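ATP phosphoribosyltransferase (Methanobacterium thermoautotrophicum, PDB 2VD3) catalyses the first step of histidine biosynthesis, probably under feedback control by histidine, joining ATP to 5-phosphoribose 1-diphosphate to give phosphoribosyl-ATP and diphosphate. Local coordinates at residues L86-K90 / Y91-S95; E263-N266 / L267-L271. All coordinates share one frame; numbering follows the deposited sequence.

Interaction 1: residues L86-K90 / Y91-S95; sequences LEDLK and YGRAS
Asp88 and Arg93 close a short loop between strands 84-88 and 94-101 with a salt bridge, OD1 of the aspartate lying 2.8 Å from NH2 of the arginine. The carboxylate stands with CG anti to its own backbone N (chi1 177°), which carries OD1 back over the turn. There OD1 takes two N-H groups from opposite faces of the carboxylate plane: Arg93 NH2, with OD1 in the guanidinium plane, and the backbone N of Lys90, 2.8 Å from OD1. OD2 is held by Ser183 and Lys185, and Ser183 OG also bonds Arg93 NE, tying loop and guanidinium to strand 173-188. Lys90 runs beside the arginine: its CB lies 3.9 Å from Arg93 NH2, and its CG comes to 3.2 Å from the same NH2. The chain then bends about the CG-CD bond (chi3 77°), and CD and CE carry NZ to Glu214 OE1 and Ile211 O. Lys90 NZ stays 6.7 Å from Arg93 NH2, the two like charges not in contact. On the hydrophobic side, Tyr91 brings CE1 to 3.7 Å from Leu89 CB, while Leu89 O sits at the ring edge, 3.4 Å from Tyr91 CD1. Val184 and Ile70 add to this packing, and Tyr91 OH bonds Ile15 O. Arg93 N reaches Asp32 of the second subunit. The bond from Lys90 N to Asp88 OD1 makes an Asx turn, here fastened by a salt bridge in a loop linking two strands that both pair with strand 173-188 in the mixed sheet.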
# COMPACT_ATOMS: atom_id res chain seq x y z
N LEU A 86 11.53 31.55 -12.68
CA LEU A 86 10.68 32.71 -12.36
C LEU A 86 10.71 33.15 -10.90
O LEU A 86 10.78 34.35 -10.62
CB LEU A 86 9.23 32.45 -12.80
CG LEU A 86 8.96 32.36 -14.32
CD1 LEU A 86 7.46 32.34 -14.58
CD2 LEU A 86 9.63 33.51 -15.09
N GLU A 87 10.65 32.18 -9.98
CA GLU A 87 10.59 32.45 -8.54
C GLU A 87 11.22 31.33 -7.76
O GLU A 87 11.13 30.16 -8.16
CB GLU A 87 9.14 32.57 -8.05
CG GLU A 87 8.30 33.67 -8.66
CD GLU A 87 8.83 35.05 -8.37
OE1 GLU A 87 8.69 35.92 -9.24
OE2 GLU A 87 9.37 35.28 -7.27
N ASP A 88 11.85 31.66 -6.65
CA ASP A 88 12.19 30.65 -5.67
C ASP A 88 10.98 30.48 -4.77
O ASP A 88 10.37 31.47 -4.37
CB ASP A 88 13.43 31.03 -4.86
CG ASP A 88 13.75 30.00 -3.79
OD1 ASP A 88 13.03 29.98 -2.78
OD2 ASP A 88 14.71 29.22 -3.96
N LEU A 89 10.63 29.23 -4.46
CA LEU A 89 9.38 28.95 -3.74
C LEU A 89 9.52 28.71 -2.24
O LEU A 89 8.53 28.46 -1.55
CB LEU A 89 8.61 27.82 -4.43
CG LEU A 89 8.24 28.13 -5.88
CD1 LEU A 89 7.64 26.92 -6.57
CD2 LEU A 89 7.31 29.34 -5.97
N LYS A 90 10.76 28.79 -1.75
CA LYS A 90 11.08 28.83 -0.32
C LYS A 90 10.71 27.59 0.48
O LYS A 90 10.61 27.64 1.70
CB LYS A 90 10.52 30.10 0.34
CG LYS A 90 11.44 31.30 0.19
CD LYS A 90 10.73 32.62 0.47
CE LYS A 90 10.54 32.88 1.96
NZ LYS A 90 9.44 33.87 2.21
N TYR A 91 10.54 26.47 -0.21
CA TYR A 91 10.34 25.19 0.46
C TYR A 91 11.18 24.11 -0.23
O TYR A 91 11.76 24.35 -1.29
CB TYR A 91 8.84 24.81 0.50
CG TYR A 91 8.27 24.26 -0.80
CD1 TYR A 91 7.86 25.10 -1.84
CD2 TYR A 91 8.14 22.88 -0.98
CE1 TYR A 91 7.33 24.59 -3.02
CE2 TYR A 91 7.61 22.35 -2.16
CZ TYR A 91 7.21 23.20 -3.17
OH TYR A 91 6.69 22.66 -4.33
N GLY A 92 11.25 22.94 0.39
CA GLY A 92 11.97 21.81 -0.19
C GLY A 92 13.45 22.09 -0.33
O GLY A 92 14.07 21.71 -1.31
N ARG A 93 14.01 22.75 0.66
CA ARG A 93 15.43 23.07 0.65
C ARG A 93 16.27 21.90 1.15
O ARG A 93 15.89 21.19 2.08
CB ARG A 93 15.69 24.36 1.42
CG ARG A 93 14.87 25.50 0.83
CD ARG A 93 15.28 26.85 1.31
NE ARG A 93 14.76 27.86 0.40
CZ ARG A 93 14.82 29.17 0.60
NH1 ARG A 93 15.38 29.66 1.71
NH2 ARG A 93 14.32 30.01 -0.30
N ALA A 94 17.40 21.70 0.48
CA ALA A 94 18.23 20.53 0.70
C ALA A 94 19.58 20.79 0.08
O ALA A 94 19.69 21.53 -0.90
CB ALA A 94 17.60 19.30 0.08
N SER A 95 20.61 20.20 0.69
CA SER A 95 21.97 20.34 0.22
C SER A 95 22.44 19.04 -0.40
O SER A 95 22.33 17.98 0.21
CB SER A 95 22.90 20.72 1.37
OG SER A 95 22.56 21.99 1.92

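Interaction 2: residues E263-N266 / L267-L271; sequences EVFN and LINRL
Leu267 N to Glu263 O (2.9 Å), Ile268 N to Val264 O (2.8 Å) and Arg270 N to Asn266 O (3.0 Å) are the i to i+4 backbone bonds of an alpha-helix, with a weak fourth from Asn269 N to Phe265 O. Residues 264-271 make up all but the last residue of helix 264-272, which packs on the four-stranded antiparallel sheet of the HisG C-terminal domain. Val264 and Ile268, one turn apart, lie side by side and point the same way, CG2 of the valine 4.1 Å from CD1 of the isoleucine. Both also pack on the second subunit, Val264 against Arg286 and Ile268 against Ile288 of that chain. Leu267 is directed to the interior of its own domain, where it touches Val259, Leu234 and Met235. Phe265 and Asn269 meet on another side of the helix: a chi1 of -178° sets the ring opposite its own backbone N, where it offers one face to the amide, and Asn269 ND2 lies over it toward the rim, 3.6 Å from Phe265 CE2. Ring and amide planes stand almost perpendicular, at 87°. The same ring packs on Thr205 of the second subunit. Cutting it back to the methyl of an alanine would probably leave the Asn269 amide without its aromatic cover, free to turn, and open a gap against that threonine. Glu263 OE1 accepts from Asp260 N just ahead of the helix. The Arg270 chain bends about its CG-CD bond, and its NE makes a weak hydrogen bond of 3.4 Å to Asn266 O, which lies near the plane at the edge of the guanidinium.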
# COMPACT_ATOMS: atom_id res chain seq x y z
N GLU A 263 9.01 37.70 15.60
CA GLU A 263 8.79 38.71 16.63
C GLU A 263 7.61 38.44 17.56
O GLU A 263 7.55 39.04 18.63
CB GLU A 263 8.77 40.14 16.02
CG GLU A 263 7.43 40.66 15.48
CD GLU A 263 7.59 41.91 14.58
OE1 GLU A 263 7.77 41.75 13.34
OE2 GLU A 263 7.52 43.04 15.11
N VAL A 264 6.72 37.51 17.21
CA VAL A 264 5.46 37.33 17.97
C VAL A 264 5.60 36.97 19.47
O VAL A 264 4.89 37.52 20.29
CB VAL A 264 4.40 36.42 17.24
CG1 VAL A 264 4.60 36.46 15.74
CG2 VAL A 264 4.42 34.99 17.73
N PHE A 265 6.51 36.06 19.82
CA PHE A 265 6.67 35.68 21.23
C PHE A 265 7.16 36.82 22.12
O PHE A 265 6.57 37.07 23.19
CB PHE A 265 7.58 34.45 21.41
CG PHE A 265 7.71 34.01 22.86
CD1 PHE A 265 6.62 33.45 23.54
CD2 PHE A 265 8.92 34.16 23.54
CE1 PHE A 265 6.74 33.05 24.88
CE2 PHE A 265 9.05 33.75 24.88
CZ PHE A 265 7.95 33.20 25.54
N ASN A 266 8.21 37.51 21.70
CA ASN A 266 8.69 38.68 22.44
C ASN A 266 7.63 39.79 22.47
O ASN A 266 7.45 40.47 23.48
CB ASN A 266 10.06 39.17 21.93
CG ASN A 266 9.96 40.35 20.98
OD1 ASN A 266 9.76 41.49 21.41
ND2 ASN A 266 10.12 40.09 19.69
N LEU A 267 6.92 39.95 21.35
CA LEU A 267 5.83 40.92 21.24
C LEU A 267 4.71 40.62 22.24
O LEU A 267 4.28 41.52 22.95
CB LEU A 267 5.28 40.99 19.81
CG LEU A 267 4.18 42.02 19.55
CD1 LEU A 267 4.69 43.47 19.67
CD2 LEU A 267 3.48 41.81 18.20
N ILE A 268 4.26 39.37 22.31
CA ILE A 268 3.19 38.96 23.23
C ILE A 268 3.49 39.38 24.67
O ILE A 268 2.67 40.03 25.31
CB ILE A 268 2.88 37.43 23.14
CG1 ILE A 268 2.24 37.08 21.79
CG2 ILE A 268 1.97 36.97 24.28
CD1 ILE A 268 2.50 35.65 21.32
N ASN A 269 4.68 39.03 25.16
CA ASN A 269 5.12 39.40 26.52
C ASN A 269 5.22 40.92 26.70
O ASN A 269 4.82 41.45 27.74
CB ASN A 269 6.45 38.74 26.87
CG ASN A 269 6.51 37.28 26.45
OD1 ASN A 269 5.49 36.65 26.18
ND2 ASN A 269 7.72 36.73 26.39
N ARG A 270 5.75 41.60 25.69
CA ARG A 270 5.82 43.06 25.66
C ARG A 270 4.44 43.73 25.59
O ARG A 270 4.21 44.77 26.20
CB ARG A 270 6.72 43.52 24.51
CG ARG A 270 8.15 43.84 24.95
CD ARG A 270 9.16 43.72 23.80
NE ARG A 270 10.05 42.56 23.94
CZ ARG A 270 11.35 42.63 24.22
NH1 ARG A 270 11.95 43.81 24.39
NH2 ARG A 270 12.06 41.52 24.33
N LEU A 271 3.51 43.11 24.86
CA LEU A 271 2.13 43.61 24.78
C LEU A 271 1.36 43.42 26.09
O LEU A 271 0.71 44.36 26.56
CB LEU A 271 1.37 42.98 23.61
CG LEU A 271 1.82 43.27 22.17
CD1 LEU A 271 1.09 42.36 21.18
CD2 LEU A 271 1.67 44.75 21.80

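In the fold
Interaction 1 comes first along the chain, in the ATP phosphoribosyltransferase region, and interaction 2 follows near the C-terminus, in the HisG C-terminal domain. Their centres are 29 Å apart, with about 14 Å between their nearest atoms. Residues 86-95 join two strands of the large mixed sheet close to the centre of the chain; residues 263-271 form a peripheral helix beside a separate four-stranded antiparallel sheet. Both nevertheless reach the second subunit, so each domain contributes to the assembly. Histidine is bound in the C-terminal domain, about 9 Å from the Glu263 side chain, consistent with a regulatory role for that part.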